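Local coordinates for trichothecene 3-O-acetyltransferase (PDB 2RKT), which transfers an acetyl group, probably from acetyl-CoA, to the 3-hydroxyl of trichothecene toxins, as a member of the BAHD acyltransferase superfamily, at residues V82-V87 with V137-L142; L171-C176 with D388-L393; I24-P29 with V384-Y389; S51-W56 with E184-M189. One frame throughout, in Å; residues are numbered along the deposited sequence.

Interaction 1 of 4, residues V82-V87 with V137-L142; sequences VPRVVV and VILLQL
The carboxamide of Gln141 lies alongside Val86, both side chains pointing the same way from the sheet, with Gln141 OE1 3.7 Å from Val86 CB. Its NE2 turns instead to Asn143 OD1. Extending the chain from CG, itself anti to the backbone N (chi1 -169°), lays the amide along the valine. The pyrrolidine ring of Pro83 lies side by side with Ile138, its CB 3.7 Å from Ile138 CG2 and also close to Leu140 CD1.

Between these groups two parallel strands pair, 85-89 being an outermost strand of the five-stranded mixed sheet and 138-145 its inner neighbour. Val86 turns both its N and its O to the neighbouring strand: N donates to Leu140 O at 3.0 Å, and O receives Leu142 N at 2.8 Å. Arg84 O takes Leu140 N at 3.1 Å. Farther back the chains splay, and a water bridges Arg84 N and Ile138 O; a second water donates to both Arg84 O and Leu140 O.

On the face bearing Val85, Val85 CG1 packs 3.7 Å from Leu142 CG, and Leu47 of helix 36-53 packs on Val85 and Leu140. Branched and bulky apolar residues suit this helix-covered face. Arg84 projects from the other one, its CD near Leu139 CD2 and its guanidinium paired with Glu80. Backbone bonds therefore set the register, while one water gives Arg84 O and Leu140 O a second donor each, and the other stands in for a direct bond between Arg84 N and Ile138 O where the strands diverge.

Interaction 2 of 4, residues L171-C176 with D388-L393; sequences LLSKAC and DYDFGL
Ser173, near the end of helix 162-176, meets Phe391 of the sequence DFGLG, this enzyme's form of the DFGWG motif of BAHD acyltransferases. That motif is generally regarded as structural rather than catalytic, which agrees with its place here, a type I' turn from Asp390 to Leu393 packed against a helix.

A single hydrogen bond joins the two segments: Phe391 N donates to Ser173 OG at 3.0 Å, with a bent N-H...O angle of 143°. The serine hydroxyl stands anti to its own backbone N (chi1 -175°), which swings it off the helix toward the turn. A small hydroxylated residue suits the spot, because the same side chain also serves the aromatic ring.

Apolar contacts surround that ring. Ser173 CB lies over one face of Phe391, 3.9 Å from the centroid, in a CH-pi contact. Leu172 crosses at about a right angle and reaches the rim with its CG, 4.0 Å from Phe391 CE2, while Cys176 SG also lies near the ring plane. Packing is tight beside the backbone, where Cys176 CB comes to 3.0 Å from Phe391 O. Leu26 and Tyr28 of strand 21-29 also touch the ring.

Charge completes the turn. Asp390 OD1 pairs with Arg177, just past the helix end, tying the turn to the helix; OD2 pairs with Lys397. Both central residues, Phe391 and Gly392, have the positive phi of a type I' turn, and Gly392, without a side chain, fits beside Cys176 O. Gly392 N closes an Asx turn onto Asp390 OD1 at 3.0 Å, arriving on the anti side of the carboxylate.

Interaction 3 of 4, residues I24-P29 with V384-Y389; sequences ISLLYP and VGLWDY
Tyr28 OH donates to Tyr389 O across a very short 2.5 Å, the polar link between strand 21-29 and the loop at 384-389. The carbonyl oxygen sits at the edge of the Tyr28 ring, in its plane, so the hydroxyl bends toward it within the plane of the ring. Seen from the acceptor, the donor is tilted 32° out of the carbonyl plane. A tyrosine suits this place, since its length carries a hydroxyl from the strand to a backbone oxygen of the loop.

Beside this bond lies the apolar part. Ile24 and Leu386 reach toward each other tip to tip, Ile24 CG1 to Leu386 CD1 at 3.6 Å, the isoleucine's CG1 being anti to its backbone N (chi1 -172°). Leu26 CD2 rests 3.8 Å from Leu386 O. Alternate strand residues, 24 and 26, thus turn the same face to the loop.

Strand 21-29 belongs to the five-stranded mixed sheet, between 148-156 and 400-402. The loop leaves strand 376-380 of the seven-stranded sheet and leads to 400-402, so it is part of the connection through which the later half of the chain adds strand 400-402 to this five-stranded sheet.

Further out, the loop holds its own shape. A short 3-10 segment brings Tyr389 N to Leu386 O at 3.2 Å, and Gly385 O lies 3.1 Å above the plane of the Tyr389 ring, toward its rim. Asp166 of helix 162-176 receives both Gly385 N and Tyr389 OH, and Arg170 also bonds to that hydroxyl; Ile169 of the same helix packs on Leu386 and Tyr389.

Interaction 4 of 4, residues S51-W56 with E184-M189; sequences SEAVPW and EEMTAM
A Met-aromatic contact and an indole hydrogen bond join the end of helix 36-53 to helix 183-190, in the N-terminal half of the BAHD fold, about 22 Å from the centre of the chain to the centre of the contact. Val54 is the first residue to leave the helical path, and a short 3-10 turn follows, bringing the edge of Trp56 to Met189. Both methionines are present as selenomethionine.

Met189 presents two groups to Trp56. The selenium lies 5.2 Å from the centroid of the six-membered ring, obliquely placed at 63° from the ring normal, and the terminal methyl CE comes 3.6 Å from Trp56 CZ2. The chain of Met189 bends at both chi2 and chi3, which brings CE back against Val54, where it touches CG1 at 3.6 Å. Val54 in turn lays CG1 over one face of the indole, 3.1 Å above its plane and toward the rim. Arg193 makes a cation-pi contact with the same tryptophan.

About one turn earlier in the helix, Met186 crosses Val54 obliquely, its SE 4.0 Å from Val54 CG2 and 4.3 Å from Ala53 CB. Flexible, unbranched methionines fit between a branched valine, a small alanine and a broad ring, and Leu171 of helix 162-176 packs against both methionines.

Tryptophan adds a polar tie to this apolar patch. Its chi1 of 65° sets CG in the crowded position between backbone N and carbonyl carbon, turning the pyrrole edge to the other helix. There Trp56 NE1 donates to Met189 O at 2.8 Å, with the oxygen near the indole plane.

Helix 162-176 is the common thread. In interaction 2 it receives the DFGLG turn, and its Leu172 CD2 touches Leu140 CD2 of interaction 1 at 3.9 Å; Leu171 CD1 meets Met189 CG of interaction 4 at 3.4 Å. Interactions 2 and 3 share Asp388 and Tyr389, have centres about 10 Å apart, and touch where Phe391 CE1 approaches Tyr28 OH. Interaction 1 pairs two strands of the five-stranded sheet, and interaction 3 lays a loop on another, with nearest atoms about 7 Å apart. Interactions 3 and 4 stand about 22 Å apart between centres. The HGAMD sequence following strand 148-156, whose neighbours are strands 138-145 and 21-29, matches the HXXXD signature of BAHD active sites.

Interaction 1 of 4, residues V82-V87 with V137-L142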
loop_
_atom_site.group_PDB
_atom_site.type_symbol
_atom_site.label_atom_id
_atom_site.label_comp_id
_atom_site.label_asym_id
_atom_site.label_seq_id
_atom_site.Cartn_x
_atom_site.Cartn_y
_atom_site.Cartn_z
ATOM N N VAL A 82 4.221 -2.591 24.388
ATOM C CA VAL A 82 3.135 -2.756 23.432
ATOM C C VAL A 82 3.414 -1.796 22.278
ATOM O O VAL A 82 4.214 -0.860 22.441
ATOM C CB VAL A 82 1.753 -2.494 24.088
ATOM C CG1 VAL A 82 1.382 -3.657 25.074
ATOM C CG2 VAL A 82 1.732 -1.087 24.799
ATOM N N PRO A 83 2.765 -2.005 21.117
ATOM C CA PRO A 83 2.825 -0.944 20.084
ATOM C C PRO A 83 2.100 0.288 20.632
ATOM O O PRO A 83 1.096 0.149 21.352
ATOM C CB PRO A 83 2.019 -1.542 18.936
ATOM C CG PRO A 83 2.056 -3.038 19.229
ATOM C CD PRO A 83 1.906 -3.124 20.676
ATOM N N ARG A 84 2.607 1.469 20.298
ATOM C CA ARG A 84 2.044 2.760 20.729
ATOM C C ARG A 84 0.722 3.076 19.987
ATOM O O ARG A 84 0.705 3.050 18.725
ATOM C CB ARG A 84 3.047 3.893 20.401
ATOM C CG ARG A 84 4.493 3.715 20.914
ATOM C CD ARG A 84 5.430 4.855 20.460
ATOM N NE ARG A 84 6.544 5.086 21.391
ATOM C CZ ARG A 84 7.496 6.015 21.247
ATOM N NH1 ARG A 84 7.505 6.818 20.191
ATOM N NH2 ARG A 84 8.453 6.131 22.161
ATOM N N VAL A 85 -0.341 3.413 20.734
ATOM C CA VAL A 85 -1.537 4.067 20.189
ATOM C C VAL A 85 -1.506 5.514 20.659
ATOM O O VAL A 85 -1.311 5.765 21.852
ATOM C CB VAL A 85 -2.880 3.561 20.762
ATOM C CG1 VAL A 85 -4.015 3.834 19.746
ATOM C CG2 VAL A 85 -2.809 2.141 21.184
ATOM N N VAL A 86 -1.701 6.448 19.742
ATOM C CA VAL A 86 -1.932 7.853 20.077
ATOM C C VAL A 86 -3.432 8.010 20.032
ATOM O O VAL A 86 -4.073 7.550 19.085
ATOM C CB VAL A 86 -1.346 8.789 18.997
ATOM C CG1 VAL A 86 -1.623 10.288 19.321
ATOM C CG2 VAL A 86 0.127 8.522 18.797
ATOM N N VAL A 87 -3.996 8.637 21.046
ATOM C CA VAL A 87 -5.394 9.041 21.008
ATOM C C VAL A 87 -5.439 10.562 20.735
ATOM O O VAL A 87 -4.907 11.351 21.509
ATOM C CB VAL A 87 -6.148 8.677 22.304
ATOM C CG1 VAL A 87 -7.535 9.291 22.327
ATOM C CG2 VAL A 87 -6.214 7.152 22.475
ATOM N N VAL A 137 7.834 -0.889 14.332
ATOM C CA VAL A 137 7.225 -1.788 13.396
ATOM C C VAL A 137 5.817 -1.307 12.983
ATOM O O VAL A 137 5.467 -1.286 11.801
ATOM C CB VAL A 137 7.205 -3.242 14.010
ATOM C CG1 VAL A 137 6.130 -4.151 13.339
ATOM C CG2 VAL A 137 8.598 -3.853 13.916
ATOM N N ILE A 138 5.028 -0.943 13.973
ATOM C CA ILE A 138 3.676 -0.566 13.756
ATOM C C ILE A 138 3.400 0.597 14.670
ATOM O O ILE A 138 3.966 0.661 15.741
ATOM C CB ILE A 138 2.805 -1.829 13.953
ATOM C CG1 ILE A 138 1.855 -2.014 12.804
ATOM C CG2 ILE A 138 2.202 -1.995 15.316
ATOM C CD1 ILE A 138 1.964 -3.392 12.328
ATOM N N LEU A 139 2.617 1.576 14.204
ATOM C CA LEU A 139 2.147 2.711 15.011
ATOM C C LEU A 139 0.643 2.848 14.758
ATOM O O LEU A 139 0.202 2.633 13.655
ATOM C CB LEU A 139 2.874 4.027 14.631
ATOM C CG LEU A 139 4.355 4.251 14.984
ATOM C CD1 LEU A 139 4.890 5.592 14.461
ATOM C CD2 LEU A 139 4.581 4.194 16.480
ATOM N N LEU A 140 -0.153 3.156 15.783
ATOM C CA LEU A 140 -1.595 3.275 15.645
ATOM C C LEU A 140 -2.064 4.639 16.142
ATOM O O LEU A 140 -1.372 5.261 16.967
ATOM C CB LEU A 140 -2.311 2.177 16.446
ATOM C CG LEU A 140 -1.734 0.838 15.943
ATOM C CD1 LEU A 140 -0.966 0.085 17.030
ATOM C CD2 LEU A 140 -2.754 0.041 15.186
ATOM N N GLN A 141 -3.191 5.115 15.604
ATOM C CA GLN A 141 -3.817 6.352 16.082
ATOM C C GLN A 141 -5.315 6.210 16.067
ATOM O O GLN A 141 -5.896 5.825 15.050
ATOM C CB GLN A 141 -3.371 7.580 15.267
ATOM C CG GLN A 141 -3.774 8.940 15.863
ATOM C CD GLN A 141 -2.839 10.026 15.391
ATOM O OE1 GLN A 141 -1.619 9.898 15.508
ATOM N NE2 GLN A 141 -3.399 11.090 14.806
ATOM N N LEU A 142 -5.927 6.523 17.213
ATOM C CA LEU A 142 -7.378 6.590 17.356
ATOM C C LEU A 142 -7.763 8.070 17.387
ATOM O O LEU A 142 -7.384 8.813 18.302
ATOM C CB LEU A 142 -7.808 5.897 18.667
ATOM C CG LEU A 142 -7.578 4.380 18.768
ATOM C CD1 LEU A 142 -7.880 3.940 20.204
ATOM C CD2 LEU A 142 -8.473 3.567 17.804
HETATM O O HOH W 1 4.837 1.152 18.346
HETATM O O HOH W 2 1.324 5.639 17.580
#

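Interaction 2 of 4, residues L171-C176 with D388-L393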
loop_
_atom_site.group_PDB
_atom_site.type_symbol
_atom_site.label_atom_id
_atom_site.label_comp_id
_atom_site.label_asym_id
_atom_site.label_seq_id
_atom_site.Cartn_x
_atom_site.Cartn_y
_atom_site.Cartn_z
ATOM N N LEU A 171 -5.023 -9.856 12.805
ATOM C CA LEU A 171 -4.758 -10.535 14.083
ATOM C C LEU A 171 -5.032 -9.597 15.259
ATOM O O LEU A 171 -5.460 -10.044 16.345
ATOM C CB LEU A 171 -3.323 -11.036 14.166
ATOM C CG LEU A 171 -2.971 -12.325 13.467
ATOM C CD1 LEU A 171 -1.697 -12.988 14.070
ATOM C CD2 LEU A 171 -4.170 -13.298 13.489
ATOM N N LEU A 172 -4.812 -8.297 15.038
ATOM C CA LEU A 172 -5.041 -7.329 16.077
ATOM C C LEU A 172 -6.520 -7.261 16.381
ATOM O O LEU A 172 -6.915 -7.265 17.547
ATOM C CB LEU A 172 -4.493 -5.928 15.695
ATOM C CG LEU A 172 -4.864 -4.791 16.679
ATOM C CD1 LEU A 172 -4.495 -5.114 18.130
ATOM C CD2 LEU A 172 -4.164 -3.489 16.231
ATOM N N SER A 173 -7.326 -7.217 15.326
ATOM C CA SER A 173 -8.768 -7.187 15.423
ATOM C C SER A 173 -9.315 -8.417 16.170
ATOM O O SER A 173 -10.068 -8.269 17.121
ATOM C CB SER A 173 -9.439 -7.036 14.038
ATOM O OG SER A 173 -10.842 -6.895 14.179
ATOM N N LYS A 174 -8.971 -9.608 15.691
ATOM C CA LYS A 174 -9.161 -10.848 16.481
ATOM C C LYS A 174 -8.813 -10.724 17.993
ATOM O O LYS A 174 -9.624 -11.105 18.859
ATOM C CB LYS A 174 -8.342 -11.997 15.845
ATOM C CG LYS A 174 -8.811 -12.317 14.405
ATOM C CD LYS A 174 -8.343 -13.712 14.017
ATOM N N ALA A 175 -7.587 -10.274 18.281
ATOM C CA ALA A 175 -7.125 -9.973 19.670
ATOM C C ALA A 175 -8.088 -9.090 20.467
ATOM O O ALA A 175 -8.490 -9.433 21.590
ATOM C CB ALA A 175 -5.684 -9.380 19.659
ATOM N N CYS A 176 -8.451 -7.949 19.895
ATOM C CA CYS A 176 -9.393 -7.026 20.522
ATOM C C CYS A 176 -10.781 -7.616 20.717
ATOM O O CYS A 176 -11.498 -7.239 21.652
ATOM C CB CYS A 176 -9.554 -5.803 19.594
ATOM S SG CYS A 176 -8.148 -4.734 19.456
ATOM N N ASP A 388 -13.709 -6.126 6.980
ATOM C CA ASP A 388 -14.311 -6.980 8.013
ATOM C C ASP A 388 -13.903 -6.680 9.472
ATOM O O ASP A 388 -14.407 -7.331 10.406
ATOM C CB ASP A 388 -14.028 -8.448 7.708
ATOM C CG ASP A 388 -14.971 -9.395 8.457
ATOM O OD1 ASP A 388 -16.215 -9.131 8.484
ATOM O OD2 ASP A 388 -14.435 -10.406 8.988
ATOM N N TYR A 389 -12.966 -5.751 9.686
ATOM C CA TYR A 389 -12.420 -5.607 11.037
ATOM C C TYR A 389 -13.171 -4.620 11.900
ATOM O O TYR A 389 -13.250 -3.430 11.577
ATOM C CB TYR A 389 -10.922 -5.329 11.030
ATOM C CG TYR A 389 -10.152 -6.189 10.079
ATOM C CD1 TYR A 389 -8.973 -5.696 9.480
ATOM C CD2 TYR A 389 -10.555 -7.505 9.791
ATOM C CE1 TYR A 389 -8.235 -6.469 8.596
ATOM C CE2 TYR A 389 -9.858 -8.262 8.836
ATOM C CZ TYR A 389 -8.680 -7.739 8.267
ATOM O OH TYR A 389 -7.967 -8.453 7.321
ATOM N N ASP A 390 -13.743 -5.128 12.985
ATOM C CA ASP A 390 -14.471 -4.290 13.959
ATOM C C ASP A 390 -13.645 -4.034 15.251
ATOM O O ASP A 390 -13.966 -3.125 16.013
ATOM C CB ASP A 390 -15.852 -4.899 14.261
ATOM C CG ASP A 390 -15.771 -6.378 14.654
ATOM O OD1 ASP A 390 -14.931 -6.733 15.525
ATOM O OD2 ASP A 390 -16.537 -7.201 14.065
ATOM N N PHE A 391 -12.586 -4.831 15.475
ATOM C CA PHE A 391 -11.716 -4.687 16.674
ATOM C C PHE A 391 -12.511 -4.805 17.988
ATOM O O PHE A 391 -12.104 -4.261 19.003
ATOM C CB PHE A 391 -10.872 -3.389 16.667
ATOM C CG PHE A 391 -9.982 -3.245 15.440
ATOM C CD1 PHE A 391 -10.455 -2.591 14.322
ATOM C CD2 PHE A 391 -8.688 -3.755 15.420
ATOM C CE1 PHE A 391 -9.683 -2.467 13.161
ATOM C CE2 PHE A 391 -7.885 -3.631 14.258
ATOM C CZ PHE A 391 -8.399 -2.993 13.133
ATOM N N GLY A 392 -13.623 -5.531 17.960
ATOM C CA GLY A 392 -14.455 -5.706 19.173
ATOM C C GLY A 392 -14.958 -4.389 19.751
ATOM O O GLY A 392 -15.348 -4.343 20.915
ATOM N N LEU A 393 -14.985 -3.322 18.937
ATOM C CA LEU A 393 -15.359 -1.944 19.431
ATOM C C LEU A 393 -16.840 -1.640 19.613
ATOM O O LEU A 393 -17.213 -0.621 20.264
ATOM C CB LEU A 393 -14.686 -0.848 18.588
ATOM C CG LEU A 393 -13.143 -0.845 18.504
ATOM C CD1 LEU A 393 -12.614 0.314 17.671
ATOM C CD2 LEU A 393 -12.463 -0.801 19.878
#

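Interaction 3 of 4, residues I24-P29 with V384-Y389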
loop_
_atom_site.group_PDB
_atom_site.type_symbol
_atom_site.label_atom_id
_atom_site.label_comp_id
_atom_site.label_asym_id
_atom_site.label_seq_id
_atom_site.Cartn_x
_atom_site.Cartn_y
_atom_site.Cartn_z
ATOM N N ILE A 24 -3.015 3.362 6.530
ATOM C CA ILE A 24 -4.360 3.045 6.113
ATOM C C ILE A 24 -5.337 3.469 7.214
ATOM O O ILE A 24 -5.051 3.262 8.398
ATOM C CB ILE A 24 -4.479 1.517 5.795
ATOM C CG1 ILE A 24 -5.814 1.192 5.174
ATOM C CG2 ILE A 24 -4.219 0.645 7.090
ATOM C CD1 ILE A 24 -5.998 1.785 3.724
ATOM N N SER A 25 -6.521 3.969 6.836
ATOM C CA SER A 25 -7.464 4.461 7.812
ATOM C C SER A 25 -8.830 3.814 7.695
ATOM O O SER A 25 -9.339 3.581 6.584
ATOM C CB SER A 25 -7.605 5.992 7.730
ATOM O OG SER A 25 -6.344 6.608 7.935
ATOM N N LEU A 26 -9.424 3.553 8.857
ATOM C CA LEU A 26 -10.742 2.936 8.947
ATOM C C LEU A 26 -11.614 3.897 9.719
ATOM O O LEU A 26 -11.286 4.307 10.839
ATOM C CB LEU A 26 -10.677 1.580 9.665
ATOM C CG LEU A 26 -10.192 0.376 8.798
ATOM C CD1 LEU A 26 -8.839 0.508 8.223
ATOM C CD2 LEU A 26 -10.208 -0.945 9.471
ATOM N N LEU A 27 -12.723 4.266 9.100
ATOM C CA LEU A 27 -13.706 5.158 9.710
ATOM C C LEU A 27 -14.884 4.372 10.248
ATOM O O LEU A 27 -15.476 3.542 9.538
ATOM C CB LEU A 27 -14.199 6.217 8.686
ATOM C CG LEU A 27 -15.398 7.073 9.176
ATOM C CD1 LEU A 27 -14.923 8.174 10.135
ATOM C CD2 LEU A 27 -16.086 7.701 7.989
ATOM N N TYR A 28 -15.251 4.664 11.498
ATOM C CA TYR A 28 -16.431 4.090 12.149
ATOM C C TYR A 28 -17.347 5.166 12.693
ATOM O O TYR A 28 -16.872 6.171 13.240
ATOM C CB TYR A 28 -16.024 3.214 13.355
ATOM C CG TYR A 28 -15.098 2.077 13.029
ATOM C CD1 TYR A 28 -15.605 0.811 12.703
ATOM C CD2 TYR A 28 -13.725 2.267 12.988
ATOM C CE1 TYR A 28 -14.750 -0.243 12.408
ATOM C CE2 TYR A 28 -12.863 1.217 12.692
ATOM C CZ TYR A 28 -13.381 -0.029 12.408
ATOM O OH TYR A 28 -12.510 -1.060 12.109
ATOM N N PRO A 29 -18.677 4.940 12.609
ATOM C CA PRO A 29 -19.593 5.860 13.275
ATOM C C PRO A 29 -19.584 5.595 14.782
ATOM O O PRO A 29 -19.334 4.469 15.198
ATOM C CB PRO A 29 -20.950 5.509 12.643
ATOM C CG PRO A 29 -20.867 4.056 12.355
ATOM C CD PRO A 29 -19.397 3.859 11.909
ATOM N N VAL A 384 -7.402 -7.166 0.075
ATOM C CA VAL A 384 -7.157 -7.264 1.512
ATOM C C VAL A 384 -8.488 -7.225 2.298
ATOM O O VAL A 384 -9.554 -6.804 1.788
ATOM C CB VAL A 384 -6.105 -6.232 2.038
ATOM C CG1 VAL A 384 -4.743 -6.314 1.213
ATOM C CG2 VAL A 384 -6.681 -4.856 2.041
ATOM N N GLY A 385 -8.419 -7.641 3.552
ATOM C CA GLY A 385 -9.633 -7.999 4.266
ATOM C C GLY A 385 -10.127 -6.939 5.231
ATOM O O GLY A 385 -11.026 -7.238 6.031
ATOM N N LEU A 386 -9.589 -5.720 5.125
ATOM C CA LEU A 386 -9.867 -4.609 6.070
ATOM C C LEU A 386 -11.361 -4.242 6.345
ATOM O O LEU A 386 -11.707 -3.817 7.475
ATOM C CB LEU A 386 -9.110 -3.336 5.652
ATOM C CG LEU A 386 -7.579 -3.355 5.704
ATOM C CD1 LEU A 386 -6.989 -2.230 4.809
ATOM C CD2 LEU A 386 -7.031 -3.317 7.163
ATOM N N TRP A 387 -12.241 -4.441 5.346
ATOM C CA TRP A 387 -13.651 -4.150 5.537
ATOM C C TRP A 387 -14.344 -5.021 6.583
ATOM O O TRP A 387 -15.473 -4.719 6.993
ATOM C CB TRP A 387 -14.450 -4.177 4.213
ATOM C CG TRP A 387 -14.170 -2.992 3.277
ATOM C CD1 TRP A 387 -13.224 -2.948 2.294
ATOM C CD2 TRP A 387 -14.844 -1.727 3.239
ATOM N NE1 TRP A 387 -13.285 -1.737 1.630
ATOM C CE2 TRP A 387 -14.269 -0.975 2.195
ATOM C CE3 TRP A 387 -15.903 -1.164 3.972
ATOM C CZ2 TRP A 387 -14.670 0.324 1.889
ATOM C CZ3 TRP A 387 -16.315 0.115 3.654
ATOM C CH2 TRP A 387 -15.703 0.845 2.611
ATOM N N ASP A 388 -13.709 -6.126 6.980
ATOM C CA ASP A 388 -14.311 -6.980 8.013
ATOM C C ASP A 388 -13.903 -6.680 9.472
ATOM O O ASP A 388 -14.407 -7.331 10.406
ATOM C CB ASP A 388 -14.028 -8.448 7.708
ATOM C CG ASP A 388 -14.971 -9.395 8.457
ATOM O OD1 ASP A 388 -16.215 -9.131 8.484
ATOM O OD2 ASP A 388 -14.435 -10.406 8.988
ATOM N N TYR A 389 -12.966 -5.751 9.686
ATOM C CA TYR A 389 -12.420 -5.607 11.037
ATOM C C TYR A 389 -13.171 -4.620 11.900
ATOM O O TYR A 389 -13.250 -3.430 11.577
ATOM C CB TYR A 389 -10.922 -5.329 11.030
ATOM C CG TYR A 389 -10.152 -6.189 10.079
ATOM C CD1 TYR A 389 -8.973 -5.696 9.480
ATOM C CD2 TYR A 389 -10.555 -7.505 9.791
ATOM C CE1 TYR A 389 -8.235 -6.469 8.596
ATOM C CE2 TYR A 389 -9.858 -8.262 8.836
ATOM C CZ TYR A 389 -8.680 -7.739 8.267
ATOM O OH TYR A 389 -7.967 -8.453 7.321
#

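Interaction 4 of 4, residues S51-W56 with E184-M189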
loop_
_atom_site.group_PDB
_atom_site.type_symbol
_atom_site.label_atom_id
_atom_site.label_comp_id
_atom_site.label_asym_id
_atom_site.label_seq_id
_atom_site.Cartn_x
_atom_site.Cartn_y
_atom_site.Cartn_z
ATOM N N SER A 51 0.547 -8.273 21.491
ATOM C CA SER A 51 1.984 -8.155 21.867
ATOM C C SER A 51 2.425 -9.299 22.766
ATOM O O SER A 51 3.561 -9.749 22.700
ATOM C CB SER A 51 2.239 -6.903 22.704
ATOM O OG SER A 51 1.775 -5.736 22.099
ATOM N N GLU A 52 1.548 -9.724 23.670
ATOM C CA GLU A 52 1.886 -10.857 24.544
ATOM C C GLU A 52 1.998 -12.129 23.707
ATOM O O GLU A 52 2.908 -12.921 23.932
ATOM C CB GLU A 52 0.909 -10.946 25.737
ATOM C CG GLU A 52 1.306 -9.866 26.757
ATOM C CD GLU A 52 0.375 -9.661 27.922
ATOM O OE1 GLU A 52 -0.696 -10.284 27.974
ATOM O OE2 GLU A 52 0.738 -8.823 28.766
ATOM N N ALA A 53 1.107 -12.286 22.721
ATOM C CA ALA A 53 1.151 -13.444 21.813
ATOM C C ALA A 53 2.350 -13.449 20.853
ATOM O O ALA A 53 2.985 -14.505 20.652
ATOM C CB ALA A 53 -0.178 -13.586 21.030
ATOM N N VAL A 54 2.657 -12.270 20.275
ATOM C CA VAL A 54 3.682 -12.131 19.234
ATOM C C VAL A 54 4.518 -10.902 19.621
ATOM O O VAL A 54 4.217 -9.779 19.182
ATOM C CB VAL A 54 3.032 -11.932 17.802
ATOM C CG1 VAL A 54 4.075 -11.958 16.701
ATOM C CG2 VAL A 54 1.929 -12.970 17.535
ATOM N N PRO A 55 5.471 -11.083 20.567
ATOM C CA PRO A 55 6.275 -9.944 21.011
ATOM C C PRO A 55 6.874 -9.012 19.961
ATOM O O PRO A 55 7.010 -7.803 20.208
ATOM C CB PRO A 55 7.360 -10.600 21.847
ATOM C CG PRO A 55 6.612 -11.691 22.522
ATOM C CD PRO A 55 5.727 -12.271 21.417
ATOM N N TRP A 56 7.289 -9.548 18.828
ATOM C CA TRP A 56 7.977 -8.672 17.863
ATOM C C TRP A 56 7.082 -7.523 17.303
ATOM O O TRP A 56 7.636 -6.526 16.831
ATOM C CB TRP A 56 8.668 -9.481 16.745
ATOM C CG TRP A 56 7.741 -10.270 15.811
ATOM C CD1 TRP A 56 7.519 -11.648 15.818
ATOM C CD2 TRP A 56 6.955 -9.750 14.728
ATOM N NE1 TRP A 56 6.611 -11.970 14.829
ATOM C CE2 TRP A 56 6.265 -10.835 14.145
ATOM C CE3 TRP A 56 6.777 -8.458 14.177
ATOM C CZ2 TRP A 56 5.395 -10.676 13.037
ATOM C CZ3 TRP A 56 5.892 -8.304 13.133
ATOM C CH2 TRP A 56 5.219 -9.407 12.556
ATOM N N GLU A 184 -1.933 -22.049 12.906
ATOM C CA GLU A 184 -1.392 -21.659 11.614
ATOM C C GLU A 184 -0.997 -20.150 11.628
ATOM O O GLU A 184 0.040 -19.767 11.075
ATOM C CB GLU A 184 -2.396 -21.994 10.484
ATOM C CG GLU A 184 -1.830 -21.770 9.031
ATOM C CD GLU A 184 -1.870 -20.303 8.527
ATOM O OE1 GLU A 184 -2.669 -19.491 9.030
ATOM O OE2 GLU A 184 -1.091 -19.967 7.602
ATOM N N GLU A 185 -1.831 -19.317 12.259
ATOM C CA GLU A 185 -1.555 -17.872 12.380
ATOM C C GLU A 185 -0.278 -17.599 13.179
ATOM O O GLU A 185 0.520 -16.732 12.796
ATOM C CB GLU A 185 -2.749 -17.132 13.004
ATOM C CG GLU A 185 -3.953 -16.960 12.042
ATOM C CD GLU A 185 -5.287 -16.683 12.741
ATOM O OE1 GLU A 185 -5.356 -16.765 13.988
ATOM O OE2 GLU A 185 -6.282 -16.393 12.028
HETATM N N MSE A 186 -0.089 -18.335 14.280
HETATM C CA MSE A 186 1.076 -18.183 15.153
HETATM C C MSE A 186 2.342 -18.658 14.446
HETATM O O MSE A 186 3.446 -18.095 14.607
HETATM C CB MSE A 186 0.861 -18.978 16.449
HETATM C CG MSE A 186 -0.218 -18.410 17.384
HETATM SE SE MSE A 186 0.173 -16.517 17.938
HETATM C CE MSE A 186 -0.910 -15.673 16.613
ATOM N N THR A 187 2.180 -19.710 13.642
ATOM C CA THR A 187 3.300 -20.217 12.861
ATOM C C THR A 187 3.722 -19.197 11.808
ATOM O O THR A 187 4.907 -18.825 11.724
ATOM C CB THR A 187 2.912 -21.565 12.237
ATOM O OG1 THR A 187 2.854 -22.505 13.309
ATOM C CG2 THR A 187 3.941 -22.037 11.144
ATOM N N ALA A 188 2.739 -18.755 11.031
ATOM C CA ALA A 188 2.952 -17.764 9.949
ATOM C C ALA A 188 3.606 -16.476 10.516
ATOM O O ALA A 188 4.535 -15.909 9.900
ATOM C CB ALA A 188 1.605 -17.471 9.204
HETATM N N MSE A 189 3.127 -16.050 11.698
HETATM C CA MSE A 189 3.634 -14.870 12.397
HETATM C C MSE A 189 5.070 -15.077 12.866
HETATM O O MSE A 189 5.768 -14.127 13.175
HETATM C CB MSE A 189 2.756 -14.522 13.625
HETATM C CG MSE A 189 1.437 -13.919 13.265
HETATM SE SE MSE A 189 1.593 -12.051 12.517
HETATM C CE MSE A 189 1.925 -11.150 13.950
#